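Local atomic coordinates of putative polyketide synthase (Brevibacillus brevis, PDB entry 6HP2), a protein that probably takes part in bacillaene biosynthesis as part of a polyketide synthase multienzyme, the present chain being its O-methyltransferase domain, which binds S-adenosyl-L-homocysteine. Residues L134-I139 against A148-K153; S60-N65 against L71-V76; L87-N92 against A321-S326; M75-Q80 against K333-T338. All blocks are in the same frame, centred on the assembly; numbering follows the deposited sequence.

Contact 1: residues L134-I139 against A148-K153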
# COMPACT_ATOMS: atom_id res chain seq x y z
N LEU A 134 16.90 -7.67 -6.30
CA LEU A 134 16.05 -8.11 -7.39
C LEU A 134 15.48 -6.91 -8.15
O LEU A 134 15.43 -6.93 -9.38
CB LEU A 134 14.91 -8.97 -6.83
CG LEU A 134 13.87 -9.41 -7.88
CD1 LEU A 134 14.52 -10.24 -9.01
CD2 LEU A 134 12.77 -10.18 -7.24
N GLY A 135 15.01 -5.89 -7.42
CA GLY A 135 14.46 -4.71 -8.08
C GLY A 135 15.48 -3.98 -8.95
O GLY A 135 15.18 -3.57 -10.07
N ASN A 136 16.72 -3.86 -8.48
CA ASN A 136 17.75 -3.24 -9.29
C ASN A 136 18.14 -4.12 -10.48
O ASN A 136 18.45 -3.59 -11.55
CB ASN A 136 18.98 -2.92 -8.44
CG ASN A 136 18.74 -1.74 -7.55
OD1 ASN A 136 18.27 -0.69 -8.02
ND2 ASN A 136 19.01 -1.89 -6.26
N GLN A 137 18.13 -5.45 -10.33
CA GLN A 137 18.37 -6.31 -11.48
C GLN A 137 17.29 -6.11 -12.54
O GLN A 137 17.59 -6.02 -13.73
CB GLN A 137 18.43 -7.79 -11.08
CG GLN A 137 19.62 -8.17 -10.27
CD GLN A 137 19.56 -9.62 -9.78
OE1 GLN A 137 18.74 -10.40 -10.26
NE2 GLN A 137 20.40 -9.96 -8.81
N ARG A 138 16.03 -5.99 -12.12
CA ARG A 138 14.96 -5.77 -13.09
C ARG A 138 15.04 -4.37 -13.66
O ARG A 138 14.71 -4.17 -14.83
CB ARG A 138 13.58 -6.01 -12.43
CG ARG A 138 13.37 -7.47 -12.03
CD ARG A 138 12.01 -7.69 -11.39
NE ARG A 138 11.81 -9.07 -10.98
CZ ARG A 138 10.75 -9.51 -10.31
NH1 ARG A 138 9.79 -8.66 -9.99
NH2 ARG A 138 10.65 -10.78 -9.97
N ILE A 139 15.43 -3.39 -12.87
CA ILE A 139 15.67 -2.07 -13.43
C ILE A 139 16.72 -2.16 -14.52
O ILE A 139 16.59 -1.54 -15.59
CB ILE A 139 16.10 -1.09 -12.32
CG1 ILE A 139 14.88 -0.72 -11.45
CG2 ILE A 139 16.75 0.13 -12.93
CD1 ILE A 139 15.22 0.11 -10.25
N ALA A 148 15.47 5.15 -12.48
CA ALA A 148 14.88 4.38 -11.38
C ALA A 148 16.01 3.76 -10.60
O ALA A 148 16.97 3.28 -11.21
CB ALA A 148 13.97 3.30 -11.89
N LYS A 149 15.91 3.82 -9.26
CA LYS A 149 16.96 3.27 -8.43
C LYS A 149 16.33 2.82 -7.11
O LYS A 149 15.50 3.53 -6.53
CB LYS A 149 18.07 4.27 -8.15
CG LYS A 149 19.29 3.65 -7.46
CD LYS A 149 20.40 4.67 -7.25
CE LYS A 149 21.67 4.02 -6.72
NZ LYS A 149 22.81 4.98 -6.63
N ILE A 150 16.76 1.65 -6.63
CA ILE A 150 16.24 1.12 -5.36
C ILE A 150 17.37 1.00 -4.36
O ILE A 150 18.48 0.55 -4.70
CB ILE A 150 15.55 -0.24 -5.57
CG1 ILE A 150 14.27 0.00 -6.37
CG2 ILE A 150 15.26 -0.89 -4.22
CD1 ILE A 150 13.68 -1.26 -6.99
N PHE A 151 17.11 1.41 -3.13
CA PHE A 151 18.12 1.43 -2.06
C PHE A 151 17.70 0.45 -0.95
O PHE A 151 16.54 0.37 -0.60
CB PHE A 151 18.26 2.83 -1.42
CG PHE A 151 18.52 3.92 -2.40
CD1 PHE A 151 17.47 4.60 -2.97
CD2 PHE A 151 19.80 4.31 -2.70
CE1 PHE A 151 17.68 5.63 -3.88
CE2 PHE A 151 20.04 5.35 -3.61
CZ PHE A 151 18.96 6.03 -4.19
N ASN A 152 18.65 -0.32 -0.42
CA ASN A 152 18.43 -1.23 0.71
C ASN A 152 18.59 -0.39 1.97
O ASN A 152 19.68 -0.27 2.52
CB ASN A 152 19.44 -2.38 0.68
CG ASN A 152 19.19 -3.35 1.83
OD1 ASN A 152 18.05 -3.44 2.40
ND2 ASN A 152 20.17 -3.99 2.22
N LYS A 153 17.52 0.29 2.40
CA LYS A 153 17.60 1.25 3.48
C LYS A 153 16.32 1.18 4.30
O LYS A 153 15.29 0.69 3.84
CB LYS A 153 17.76 2.70 2.97
CG LYS A 153 19.12 3.01 2.30
CD LYS A 153 20.29 2.78 3.20
CE LYS A 153 21.61 3.03 2.46
NZ LYS A 153 22.79 2.65 3.29
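With chi1 at -74°, N136 holds CG anti to its own carbonyl carbon, and from there the carboxamide reaches from the helix to the backbone of I150. I139 and I150 make the same first-torsion choice for CG1, which sends both CD1 methyls into the gap, where they meet at 3.9 Å. The amide of N136 grips one residue twice. I150 N donates to N136 OD1 at 3.1 Å, and N136 ND2 donates to I150 O at 2.9 Å with a nearly straight N-H...O angle of 168°. I150 O lies in the amide plane of N136, although the donor stands well above the I150 carbonyl plane. The two bonds together fix the rotation of the amide. Beside these bonds the packing is apolar: I139 CD1 touches A148 CB at 3.8 Å, and I150 CD1 rests 3.7 Å from G135 CA, at a point where the helix carries no side chain. The short segments run almost antiparallel (164°), their axes 7.8 Å apart. K149 and F151 give their backbone bonds to strand 121-126, so N136 serves the I150 N-H and C=O of an outermost strand. This is the helix-to-strand half of the beta-alpha-beta unit 121-126, 129-141, 148-152, characteristic of the Rossmann-like methyltransferase fold.

Contact 2: residues S60-N65 against L71-V76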
# COMPACT_ATOMS: atom_id res chain seq x y z
N SER A 60 -5.26 -18.77 -0.36
CA SER A 60 -4.01 -19.37 0.12
C SER A 60 -3.46 -20.37 -0.90
O SER A 60 -2.25 -20.46 -1.10
CB SER A 60 -4.24 -20.07 1.48
OG SER A 60 -5.26 -21.03 1.39
N ARG A 61 -4.34 -21.17 -1.53
CA ARG A 61 -3.89 -22.09 -2.57
C ARG A 61 -3.27 -21.34 -3.75
O ARG A 61 -2.20 -21.69 -4.24
CB ARG A 61 -5.05 -22.93 -3.04
CG ARG A 61 -5.38 -24.09 -2.09
CD ARG A 61 -6.60 -24.87 -2.53
NE ARG A 61 -6.92 -25.94 -1.59
CZ ARG A 61 -7.51 -25.75 -0.41
NH1 ARG A 61 -7.84 -24.53 -0.00
NH2 ARG A 61 -7.76 -26.79 0.38
N VAL A 62 -3.91 -20.25 -4.16
CA VAL A 62 -3.46 -19.50 -5.32
C VAL A 62 -2.14 -18.79 -5.05
O VAL A 62 -1.26 -18.76 -5.91
CB VAL A 62 -4.55 -18.50 -5.74
CG1 VAL A 62 -4.02 -17.63 -6.84
CG2 VAL A 62 -5.78 -19.27 -6.19
N ILE A 63 -2.01 -18.17 -3.86
CA ILE A 63 -0.82 -17.41 -3.53
C ILE A 63 0.35 -18.35 -3.25
O ILE A 63 1.49 -18.05 -3.62
CB ILE A 63 -1.08 -16.48 -2.34
CG1 ILE A 63 -2.09 -15.40 -2.71
CG2 ILE A 63 0.23 -15.88 -1.89
CD1 ILE A 63 -1.68 -14.54 -3.90
N LEU A 64 0.10 -19.45 -2.55
CA LEU A 64 1.18 -20.33 -2.10
C LEU A 64 1.55 -21.39 -3.12
O LEU A 64 2.54 -22.10 -2.91
CB LEU A 64 0.78 -21.02 -0.78
CG LEU A 64 0.55 -20.09 0.43
CD1 LEU A 64 0.20 -20.95 1.70
CD2 LEU A 64 1.78 -19.20 0.70
N ASN A 65 0.79 -21.53 -4.20
CA ASN A 65 1.08 -22.51 -5.24
C ASN A 65 0.83 -21.87 -6.60
O ASN A 65 -0.01 -22.33 -7.38
CB ASN A 65 0.22 -23.76 -5.05
CG ASN A 65 0.84 -24.98 -5.69
OD1 ASN A 65 1.78 -24.87 -6.49
ND2 ASN A 65 0.31 -26.14 -5.36
N LEU A 71 -3.67 -18.97 -13.86
CA LEU A 71 -4.73 -18.13 -14.39
C LEU A 71 -5.55 -17.52 -13.27
O LEU A 71 -6.03 -16.36 -13.38
CB LEU A 71 -5.64 -18.96 -15.32
CG LEU A 71 -4.99 -19.45 -16.62
CD1 LEU A 71 -5.96 -20.32 -17.38
CD2 LEU A 71 -4.58 -18.23 -17.43
N GLU A 72 -5.73 -18.27 -12.20
CA GLU A 72 -6.32 -17.70 -11.00
C GLU A 72 -5.43 -16.60 -10.46
O GLU A 72 -5.92 -15.57 -9.95
CB GLU A 72 -6.58 -18.77 -9.95
CG GLU A 72 -7.58 -19.84 -10.31
CD GLU A 72 -6.99 -21.00 -11.17
OE1 GLU A 72 -5.79 -21.00 -11.50
OE2 GLU A 72 -7.78 -21.90 -11.51
N ARG A 73 -4.11 -16.77 -10.60
CA ARG A 73 -3.21 -15.75 -10.13
C ARG A 73 -3.30 -14.51 -11.01
O ARG A 73 -3.09 -13.39 -10.52
CB ARG A 73 -1.76 -16.28 -10.09
CG ARG A 73 -0.76 -15.33 -9.40
CD ARG A 73 -1.03 -15.16 -7.91
NE ARG A 73 -0.22 -14.14 -7.24
CZ ARG A 73 -0.37 -12.82 -7.40
NH1 ARG A 73 -1.27 -12.34 -8.25
NH2 ARG A 73 0.39 -11.96 -6.72
N GLU A 74 -3.66 -14.68 -12.28
CA GLU A 74 -3.95 -13.53 -13.14
C GLU A 74 -5.18 -12.78 -12.66
O GLU A 74 -5.24 -11.55 -12.75
CB GLU A 74 -4.10 -13.99 -14.59
CG GLU A 74 -4.30 -12.94 -15.63
CD GLU A 74 -4.63 -13.56 -17.01
OE1 GLU A 74 -5.72 -13.27 -17.55
OE2 GLU A 74 -3.81 -14.35 -17.52
N MET A 75 -6.19 -13.50 -12.16
CA MET A 75 -7.38 -12.84 -11.62
C MET A 75 -7.02 -11.97 -10.44
O MET A 75 -7.53 -10.85 -10.26
CB MET A 75 -8.44 -13.86 -11.17
CG MET A 75 -9.27 -14.47 -12.25
SD MET A 75 -10.19 -15.92 -11.59
CE MET A 75 -11.25 -15.15 -10.45
N VAL A 76 -6.15 -12.49 -9.59
CA VAL A 76 -5.69 -11.78 -8.40
C VAL A 76 -4.92 -10.55 -8.82
O VAL A 76 -5.16 -9.45 -8.30
CB VAL A 76 -4.83 -12.71 -7.51
CG1 VAL A 76 -4.22 -11.93 -6.38
CG2 VAL A 76 -5.75 -13.84 -6.97
O HOH W 1 1.51 -15.96 -6.09
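V62 is the first residue of 60-65 to meet the second helix, and its two methyls divide the work. CG1, anti to the backbone N (chi1 174°), lies against the backbone of R73, 3.9 Å from R73 N, and also reaches V76 CG2 at 4.2 Å. CG2 goes to E72, whose CB is 3.9 Å away; the two side chains cross at about a right angle. V62 O is buried by the contact and has no partner in the model. One residue further on, I63 starts along the side of the interface but turns its CD1 inward over one face of the R73 guanidinium, 3.7 Å from R73 NE. The same methyl is loosely in touch with V76 CG1. The bend at chi2 (67°) brings the R73 group back beside I63. The edge of the guanidinium is used differently: a water lies there in its plane, accepting from R73 NE at 2.8 Å and donating to I63 O at 3.2 Å. One face thus takes a methyl while the edge takes the water that links the two helices. R73 NH1 and NH2 have further partners, among them a weak bond from NH1 to Q80 OE1. With segment axes 9.4 Å apart and crossing at -100°, helices 59-64 and 70-88 pack as a near-orthogonal pair of consecutive helices joined by a short connection, in the N-terminal part of this methyltransferase chain, with the R73 side chain about 9 Å from the bound S-adenosyl-L-homocysteine.

Contact 3: residues L87-N92 against A321-S326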
# COMPACT_ATOMS: atom_id res chain seq x y z
N LEU A 87 -6.10 4.02 -6.02
CA LEU A 87 -5.22 4.84 -5.18
C LEU A 87 -4.64 6.01 -5.96
O LEU A 87 -4.52 7.13 -5.43
CB LEU A 87 -4.06 3.97 -4.63
CG LEU A 87 -3.03 4.66 -3.73
CD1 LEU A 87 -3.67 5.01 -2.40
CD2 LEU A 87 -1.83 3.69 -3.53
N PHE A 88 -4.22 5.75 -7.21
CA PHE A 88 -3.50 6.72 -8.01
C PHE A 88 -4.39 7.63 -8.88
O PHE A 88 -3.87 8.51 -9.58
CB PHE A 88 -2.48 6.00 -8.90
CG PHE A 88 -1.21 5.52 -8.15
CD1 PHE A 88 -0.18 6.39 -7.86
CD2 PHE A 88 -1.05 4.18 -7.81
CE1 PHE A 88 0.94 5.99 -7.22
CE2 PHE A 88 0.07 3.74 -7.16
CZ PHE A 88 1.08 4.65 -6.86
N CYS A 89 -5.70 7.44 -8.88
CA CYS A 89 -6.50 7.99 -9.99
C CYS A 89 -6.83 9.48 -9.88
O CYS A 89 -7.51 10.01 -10.79
CB CYS A 89 -7.82 7.22 -10.14
SG CYS A 89 -9.05 7.57 -8.87
N LYS A 90 -6.35 10.17 -8.83
CA LYS A 90 -6.49 11.62 -8.73
C LYS A 90 -5.17 12.35 -9.03
O LYS A 90 -5.12 13.54 -8.95
CB LYS A 90 -6.96 12.07 -7.32
CG LYS A 90 -8.31 11.49 -6.94
CD LYS A 90 -9.43 12.00 -7.77
CE LYS A 90 -10.80 11.38 -7.32
NZ LYS A 90 -11.16 11.73 -5.93
N GLU A 91 -4.10 11.64 -9.33
CA GLU A 91 -2.80 12.25 -9.53
C GLU A 91 -2.62 12.64 -10.99
O GLU A 91 -3.18 12.01 -11.88
CB GLU A 91 -1.72 11.26 -9.10
CG GLU A 91 -2.00 10.70 -7.71
CD GLU A 91 -2.36 11.79 -6.68
OE1 GLU A 91 -1.60 12.79 -6.59
OE2 GLU A 91 -3.43 11.64 -5.97
N ASN A 92 -1.90 13.71 -11.20
CA ASN A 92 -1.52 14.19 -12.53
C ASN A 92 -0.04 13.85 -12.72
O ASN A 92 0.84 14.53 -12.16
CB ASN A 92 -1.75 15.70 -12.68
CG ASN A 92 -1.34 16.21 -14.02
OD1 ASN A 92 -0.64 15.54 -14.72
ND2 ASN A 92 -1.76 17.42 -14.38
N ALA A 321 -16.30 3.05 -8.56
CA ALA A 321 -17.30 3.45 -9.55
C ALA A 321 -17.08 4.89 -10.02
O ALA A 321 -17.31 5.23 -11.19
CB ALA A 321 -18.69 3.25 -8.95
N GLU A 322 -16.65 5.76 -9.11
CA GLU A 322 -16.33 7.13 -9.49
C GLU A 322 -15.16 7.15 -10.46
O GLU A 322 -15.16 7.84 -11.46
CB GLU A 322 -15.99 7.97 -8.25
CG GLU A 322 -15.65 9.44 -8.53
CD GLU A 322 -15.06 10.16 -7.34
OE1 GLU A 322 -15.56 11.24 -6.98
OE2 GLU A 322 -14.07 9.68 -6.75
N MET A 323 -14.11 6.40 -10.17
CA MET A 323 -12.99 6.28 -11.11
C MET A 323 -13.43 5.82 -12.49
O MET A 323 -13.09 6.44 -13.51
CB MET A 323 -11.92 5.34 -10.54
CG MET A 323 -10.75 5.23 -11.42
SD MET A 323 -9.52 4.03 -10.85
CE MET A 323 -10.37 2.61 -11.50
N ILE A 324 -14.15 4.72 -12.56
CA ILE A 324 -14.60 4.21 -13.86
C ILE A 324 -15.46 5.24 -14.58
O ILE A 324 -15.32 5.46 -15.79
CB ILE A 324 -15.35 2.87 -13.67
CG1 ILE A 324 -14.36 1.80 -13.15
CG2 ILE A 324 -16.03 2.44 -14.95
CD1 ILE A 324 -15.05 0.53 -12.70
N ASN A 325 -16.36 5.88 -13.86
CA ASN A 325 -17.21 6.89 -14.47
C ASN A 325 -16.42 8.11 -14.96
O ASN A 325 -16.81 8.71 -15.95
CB ASN A 325 -18.27 7.34 -13.46
CG ASN A 325 -19.24 8.36 -14.05
OD1 ASN A 325 -19.32 9.50 -13.60
ND2 ASN A 325 -19.97 7.93 -15.07
N SER A 326 -15.33 8.48 -14.30
CA SER A 326 -14.52 9.60 -14.80
C SER A 326 -13.79 9.22 -16.07
O SER A 326 -13.43 10.09 -16.87
CB SER A 326 -13.49 10.04 -13.76
OG SER A 326 -12.39 9.11 -13.73
O HOH W 2 -10.10 9.59 -11.76
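C89 and M323 make the tight part of this contact, both of them buried. C89 CB lies 3.7 Å from M323 SD, and C89 SG is 3.9 Å from M323 CG, so the short cysteine side chain lies alongside the CB-CG-SD part of the methionine. The C89 sulfur takes the place between backbone N and carbonyl carbon (chi1 74°), from which it faces the methionine. In M323, CG anti to the backbone N (chi1 -178°) and an extended chi2 carry SD out to C89 CB; the bend at chi3 turns only the terminal methyl. The loose side lies at K90 and E322. Here the side chains cross at about a right angle, and K90 NZ is 3.7 Å from E322 OE2, a long salt bridge. E322 OE2 has a further, weak ion pair with R314, and the lysine is held chiefly by E237 of strand 233-240. A water gives a second, indirect link: it donates to C89 O at 2.8 Å and to S326 OG at 3.1 Å. S326 in turn donates from OG to M323 O at 2.8 Å, which ties the water bridge back to the residue that packs on C89. No direct hydrogen bond joins the segments. The type I turn F88-E91, at the C-terminal end of the 70-88 region, lies over the sheet: L87 and F88 pack on strands 194-203 and 164-170, C89 and K90 touch K290 of strand 284-293, and helix 316-326 meets the turn through M323, which also touches I329.

Contact 4: residues M75-Q80 against K333-T338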
# COMPACT_ATOMS: atom_id res chain seq x y z
N MET A 75 -6.19 -13.50 -12.16
CA MET A 75 -7.38 -12.84 -11.62
C MET A 75 -7.02 -11.97 -10.44
O MET A 75 -7.53 -10.85 -10.26
CB MET A 75 -8.44 -13.86 -11.17
CG MET A 75 -9.27 -14.47 -12.25
SD MET A 75 -10.19 -15.92 -11.59
CE MET A 75 -11.25 -15.15 -10.45
N VAL A 76 -6.15 -12.49 -9.59
CA VAL A 76 -5.69 -11.78 -8.40
C VAL A 76 -4.92 -10.55 -8.82
O VAL A 76 -5.16 -9.45 -8.30
CB VAL A 76 -4.83 -12.71 -7.51
CG1 VAL A 76 -4.22 -11.93 -6.38
CG2 VAL A 76 -5.75 -13.84 -6.97
N ARG A 77 -4.05 -10.71 -9.80
CA ARG A 77 -3.24 -9.60 -10.26
C ARG A 77 -4.09 -8.45 -10.76
O ARG A 77 -3.78 -7.28 -10.53
CB ARG A 77 -2.30 -10.06 -11.34
CG ARG A 77 -1.21 -9.01 -11.68
CD ARG A 77 -0.31 -9.53 -12.81
NE ARG A 77 0.97 -8.83 -12.86
CZ ARG A 77 1.14 -7.61 -13.38
NH1 ARG A 77 0.10 -6.95 -13.88
NH2 ARG A 77 2.34 -7.06 -13.40
N GLU A 78 -5.15 -8.76 -11.50
CA GLU A 78 -6.05 -7.71 -11.97
C GLU A 78 -6.65 -6.91 -10.83
O GLU A 78 -6.90 -5.72 -10.99
CB GLU A 78 -7.17 -8.33 -12.84
CG GLU A 78 -6.69 -8.91 -14.16
CD GLU A 78 -7.82 -9.56 -14.95
OE1 GLU A 78 -8.90 -9.81 -14.38
OE2 GLU A 78 -7.62 -9.83 -16.15
N LYS A 79 -7.00 -7.57 -9.72
CA LYS A 79 -7.55 -6.85 -8.58
C LYS A 79 -6.48 -6.06 -7.87
O LYS A 79 -6.77 -4.98 -7.33
CB LYS A 79 -8.24 -7.85 -7.63
CG LYS A 79 -9.38 -8.63 -8.37
CD LYS A 79 -10.44 -7.60 -8.82
CE LYS A 79 -11.74 -8.29 -9.26
NZ LYS A 79 -11.72 -8.71 -10.68
N GLN A 80 -5.27 -6.56 -7.84
CA GLN A 80 -4.15 -5.77 -7.31
C GLN A 80 -3.92 -4.52 -8.13
O GLN A 80 -3.66 -3.44 -7.58
CB GLN A 80 -2.88 -6.63 -7.29
CG GLN A 80 -2.99 -7.73 -6.23
CD GLN A 80 -1.82 -8.62 -6.22
OE1 GLN A 80 -1.42 -9.11 -7.27
NE2 GLN A 80 -1.25 -8.84 -5.05
N LYS A 333 -1.63 0.35 -15.67
CA LYS A 333 -2.45 -0.22 -16.73
C LYS A 333 -2.61 -1.72 -16.50
O LYS A 333 -1.73 -2.38 -15.96
CB LYS A 333 -1.83 0.04 -18.11
CG LYS A 333 -1.41 1.49 -18.35
CD LYS A 333 -2.60 2.45 -18.34
CE LYS A 333 -2.14 3.91 -18.52
NZ LYS A 333 -3.24 4.88 -18.89
N GLN A 334 -3.75 -2.26 -16.93
CA GLN A 334 -3.96 -3.70 -16.84
C GLN A 334 -3.20 -4.39 -17.96
O GLN A 334 -3.08 -3.85 -19.06
CB GLN A 334 -5.44 -4.05 -16.92
CG GLN A 334 -6.24 -3.59 -15.72
CD GLN A 334 -6.15 -4.58 -14.56
OE1 GLN A 334 -5.36 -5.54 -14.57
NE2 GLN A 334 -6.92 -4.32 -13.54
N GLN A 335 -2.67 -5.58 -17.67
CA GLN A 335 -1.98 -6.38 -18.67
C GLN A 335 -2.99 -6.95 -19.67
O GLN A 335 -4.13 -7.26 -19.32
CB GLN A 335 -1.20 -7.51 -18.00
CG GLN A 335 -0.28 -8.28 -18.93
CD GLN A 335 0.61 -9.26 -18.19
OE1 GLN A 335 0.57 -9.35 -16.96
NE2 GLN A 335 1.44 -9.99 -18.94
N THR A 336 -2.57 -7.06 -20.92
CA THR A 336 -3.43 -7.54 -21.99
C THR A 336 -2.67 -8.53 -22.86
O THR A 336 -1.44 -8.46 -22.96
CB THR A 336 -3.95 -6.38 -22.86
OG1 THR A 336 -4.30 -5.27 -22.03
CG2 THR A 336 -5.18 -6.81 -23.66
N ARG A 337 -3.42 -9.45 -23.48
CA ARG A 337 -2.83 -10.48 -24.33
C ARG A 337 -2.66 -9.98 -25.75
O ARG A 337 -3.55 -9.32 -26.28
CB ARG A 337 -3.70 -11.74 -24.34
CG ARG A 337 -3.80 -12.42 -23.00
CD ARG A 337 -4.52 -13.76 -23.11
NE ARG A 337 -4.47 -14.47 -21.84
CZ ARG A 337 -5.21 -15.55 -21.55
NH1 ARG A 337 -6.08 -16.03 -22.41
NH2 ARG A 337 -5.12 -16.10 -20.37
N THR A 338 -1.51 -10.30 -26.36
CA THR A 338 -1.21 -9.93 -27.74
C THR A 338 -1.47 -8.44 -28.01
O THR A 338 -1.39 -7.61 -27.09
CB THR A 338 -2.04 -10.77 -28.74
OG1 THR A 338 -1.87 -12.16 -28.46
CG2 THR A 338 -1.60 -10.50 -30.18
O HOH W 3 -2.73 -7.30 -14.84
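A single water is gripped by three groups where R77 meets Q334 and Q335: it accepts from R77 NH1 at 3.0 Å, donates to Q334 OE1 at 3.2 Å, and takes a weak bond from Q335 N at 3.3 Å. It lies in the guanidinium plane at the edge of R77, bridging the helix to the C-terminal tail. The direct bond is shorter and firmer. Q334 NE2 donates to E78 O at 2.9 Å with an N-H...O angle of 169°, in the carbonyl plane and on a lone pair, and the acceptor is also close to the amide plane of Q334. Bending at chi2 (-82°) turns the glutamine amide back onto the helix. Its other atom, OE1, then touches E78 CG at 3.6 Å while holding the water, so both ends of one amide are engaged. Q335 crosses R77 at about a right angle: its OE1 stands over one face of the R77 guanidinium, 3.9 Å from R77 NH1, with the two planes 76° apart. That is packing over a face, and since Q335 is poorly ordered it should be weighed lightly. R77 NH2 is held separately by E42 O. The extended 333-338 tail, which follows helix 316-326, thus runs along the surface of helix 70-88: Q334 also touches V81 and Q85 one to two turns on, R337 touches L71, and R77 reaches Q112 of helix 108-116.

How the contacts relate
Contacts 2, 3 and 4 all use helix 70-88, whose R84 is a binding residue for S-adenosyl-L-homocysteine. Contacts 2 and 4 share M75 and V76, have centres about 13 Å apart, and touch directly: E74 OE2 lies 3.6 Å from R337 NH2, a long, weak ion pair. Contact 3 lies beyond R84, its centre about 17 Å from that of contact 4 and with no touch between them. Contact 1 stands apart, centres 23 to 28 Å from the others, yet its strand leads to the same pocket, where K153 touches the ligand. The side chains of I150, R73 and R77 lie about 9, 9 and 10 Å from it.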